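Local coordinates for protein fructosyl amine: oxygen oxidoreductase (PDB 3DJE) that oxidatively deglycates fructosyl amino acids as an FAD-dependent amadoriase of the sarcosine oxidase-like family, at residues P40-S43 and G48-V51. Numbering follows the deposited sequence.
Sequences PVPS and GNDV. With FAD (flavin-adenine dinucleotide), chain C.
Asn49 brings ND2 of its carboxamide against the CB-CG edge of the Pro42 ring, the two side chains crossing at a slant, with ND2 3.6 Å from Pro42 CB and 3.7 Å from Pro42 CG. The side chain runs out extended, CG opposite the backbone N at chi1 -172°, which carries ND2 to Ser43 O, where it donates at 3.1 Å. The N-H points fairly straight at the oxygen (158°), and that oxygen lies in the plane of the Asn49 amide, yet the nitrogen sits well above the plane of the Ser43 carbonyl, some 70° out of it. ND2 has its strongest partner in Ile435 O of the C-terminal tail, with Ser43 O as the second acceptor, and the pair helps fix the rotation of the buried amide; Ser436 OG of the same tail bonds to Pro42 O.

Both segments belong to the loop that follows strand 33-37, the second strand of the Rossmann-type FAD-binding fold, and this loop runs along the cofactor from the adenosine ribose toward the flavin. Ser43 turns its hydroxyl to the ribose: OG donates to FAD O2B at 3.1 Å, while CB comes within 3.2 Å of FAD O3B. Ser43 OG also bonds to Ile45 N, and Asp37, at the end of the strand, also bonds to FAD. The peptide before Pro42 is cis, and Asn49 centres an inverse gamma turn. Helix 160-173 packs on Pro42 through Arg161 and Val165.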
loop_
_atom_site.group_PDB
_atom_site.type_symbol
_atom_site.label_atom_id
_atom_site.label_comp_id
_atom_site.label_asym_id
_atom_site.label_seq_id
_atom_site.Cartn_x
_atom_site.Cartn_y
_atom_site.Cartn_z
ATOM N N PRO A 40 9.245 -10.982 -11.384
ATOM C CA PRO A 40 10.046 -11.613 -10.333
ATOM C C PRO A 40 9.822 -10.909 -8.996
ATOM O O PRO A 40 9.517 -9.719 -8.976
ATOM C CB PRO A 40 11.495 -11.384 -10.792
ATOM C CG PRO A 40 11.425 -10.899 -12.194
ATOM C CD PRO A 40 10.075 -10.336 -12.419
ATOM N N VAL A 41 9.919 -11.640 -7.885
ATOM C CA VAL A 41 9.905 -10.991 -6.575
ATOM C C VAL A 41 11.197 -10.175 -6.423
ATOM O O VAL A 41 12.292 -10.705 -6.641
ATOM C CB VAL A 41 9.789 -12.028 -5.404
ATOM C CG1 VAL A 41 9.878 -11.346 -4.041
ATOM C CG2 VAL A 41 8.486 -12.827 -5.507
ATOM N N PRO A 42 11.089 -8.881 -6.042
ATOM C CA PRO A 42 9.878 -8.114 -5.726
ATOM C C PRO A 42 9.268 -7.487 -6.974
ATOM O O PRO A 42 9.976 -6.874 -7.775
ATOM C CB PRO A 42 10.391 -7.023 -4.776
ATOM C CG PRO A 42 11.828 -6.789 -5.232
ATOM C CD PRO A 42 12.317 -8.082 -5.869
ATOM N N SER A 43 7.964 -7.658 -7.145
ATOM C CA SER A 43 7.341 -7.248 -8.391
ATOM C C SER A 43 7.463 -5.745 -8.620
ATOM O O SER A 43 7.198 -4.955 -7.712
ATOM C CB SER A 43 5.865 -7.609 -8.377
ATOM O OG SER A 43 5.223 -7.015 -9.481
ATOM N N GLY A 48 4.042 -2.683 -2.785
ATOM C CA GLY A 48 4.950 -2.903 -1.649
ATOM C C GLY A 48 6.415 -2.794 -2.029
ATOM O O GLY A 48 7.287 -2.808 -1.159
ATOM N N ASN A 49 6.683 -2.680 -3.327
ATOM C CA ASN A 49 8.052 -2.593 -3.801
ATOM C C ASN A 49 8.535 -1.150 -3.763
ATOM O O ASN A 49 8.498 -0.426 -4.771
ATOM C CB ASN A 49 8.217 -3.206 -5.189
ATOM C CG ASN A 49 9.673 -3.303 -5.598
ATOM O OD1 ASN A 49 10.557 -2.750 -4.926
ATOM N ND2 ASN A 49 9.940 -4.006 -6.698
ATOM N N ASP A 50 8.983 -0.739 -2.579
ATOM C CA ASP A 50 9.291 0.660 -2.295
ATOM C C ASP A 50 10.383 0.647 -1.232
ATOM O O ASP A 50 10.436 -0.270 -0.395
ATOM C CB ASP A 50 8.001 1.277 -1.722
ATOM C CG ASP A 50 7.960 2.798 -1.743
ATOM O OD1 ASP A 50 9.016 3.461 -1.723
ATOM O OD2 ASP A 50 6.816 3.334 -1.726
ATOM N N VAL A 51 11.250 1.659 -1.239
ATOM C CA VAL A 51 12.326 1.721 -0.218
ATOM C C VAL A 51 11.842 2.107 1.192
ATOM O O VAL A 51 12.545 1.894 2.192
ATOM C CB VAL A 51 13.549 2.599 -0.688
ATOM C CG1 VAL A 51 14.197 1.987 -1.923
ATOM C CG2 VAL A 51 13.144 4.066 -0.928
HETATM P PA FAD C . 0.482 -5.407 -4.432
HETATM O O1A FAD C . 1.531 -5.461 -3.408
HETATM O O2A FAD C . 0.517 -4.298 -5.434
HETATM O O5B FAD C . 0.533 -6.825 -5.130
HETATM C C5B FAD C . -0.253 -7.157 -6.277
HETATM C C4B FAD C . 0.484 -8.288 -7.005
HETATM O O4B FAD C . -0.463 -8.724 -7.999
HETATM C C3B FAD C . 1.689 -7.679 -7.759
HETATM O O3B FAD C . 2.924 -8.278 -7.332
HETATM C C2B FAD C . 1.357 -8.024 -9.219
HETATM O O2B FAD C . 2.541 -8.404 -9.987
HETATM C C1B FAD C . 0.326 -9.176 -9.057
HETATM N N9A FAD C . -0.360 -9.371 -10.370
HETATM C C8A FAD C . -0.786 -8.435 -11.244
HETATM N N7A FAD C . -1.296 -9.052 -12.331
HETATM C C5A FAD C . -1.188 -10.374 -12.137
HETATM C C6A FAD C . -1.520 -11.497 -12.903
HETATM N N6A FAD C . -2.072 -11.345 -14.130
HETATM N N1A FAD C . -1.270 -12.722 -12.400
HETATM C C2A FAD C . -0.715 -12.881 -11.192
HETATM N N3A FAD C . -0.381 -11.829 -10.436
HETATM C C4A FAD C . -0.609 -10.575 -10.893
HETATM N N1 FAD C . 0.693 1.466 2.864
HETATM C C2 FAD C . 1.147 1.605 4.174
HETATM O O2 FAD C . 0.795 0.828 5.064
HETATM N N3 FAD C . 2.013 2.655 4.480
HETATM C C4 FAD C . 2.425 3.571 3.517
HETATM O O4 FAD C . 3.198 4.487 3.824
HETATM C C4X FAD C . 1.945 3.430 2.206
HETATM N N5 FAD C . 2.324 4.339 1.220
HETATM C C5X FAD C . 1.987 4.087 -0.107
HETATM C C6 FAD C . 2.549 4.886 -1.099
HETATM C C7 FAD C . 2.271 4.635 -2.437
HETATM C C7M FAD C . 2.900 5.564 -3.486
HETATM C C8 FAD C . 1.450 3.567 -2.795
HETATM C C8M FAD C . 1.207 3.245 -4.289
HETATM C C9 FAD C . 0.901 2.755 -1.792
HETATM C C9A FAD C . 1.177 3.004 -0.441
HETATM N N10 FAD C . 0.629 2.215 0.589
HETATM C C10 FAD C . 1.086 2.377 1.897
HETATM C "C1'" FAD C . -0.403 1.211 0.295
HETATM C "C2'" FAD C . 0.241 -0.166 0.134
HETATM O "O2'" FAD C . 1.457 -0.052 -0.636
HETATM C "C3'" FAD C . -0.745 -1.102 -0.560
HETATM O "O3'" FAD C . -2.036 -0.981 0.073
HETATM C "C4'" FAD C . -0.316 -2.570 -0.463
HETATM O "O4'" FAD C . 1.068 -2.739 -0.766
HETATM C "C5'" FAD C . -1.150 -3.394 -1.451
HETATM O "O5'" FAD C . -0.803 -4.783 -1.334
HETATM P P FAD C . -1.472 -5.864 -2.311
HETATM O O1P FAD C . -2.957 -5.720 -2.250
HETATM O O2P FAD C . -0.828 -7.152 -1.983
HETATM O O3P FAD C . -0.994 -5.434 -3.785
#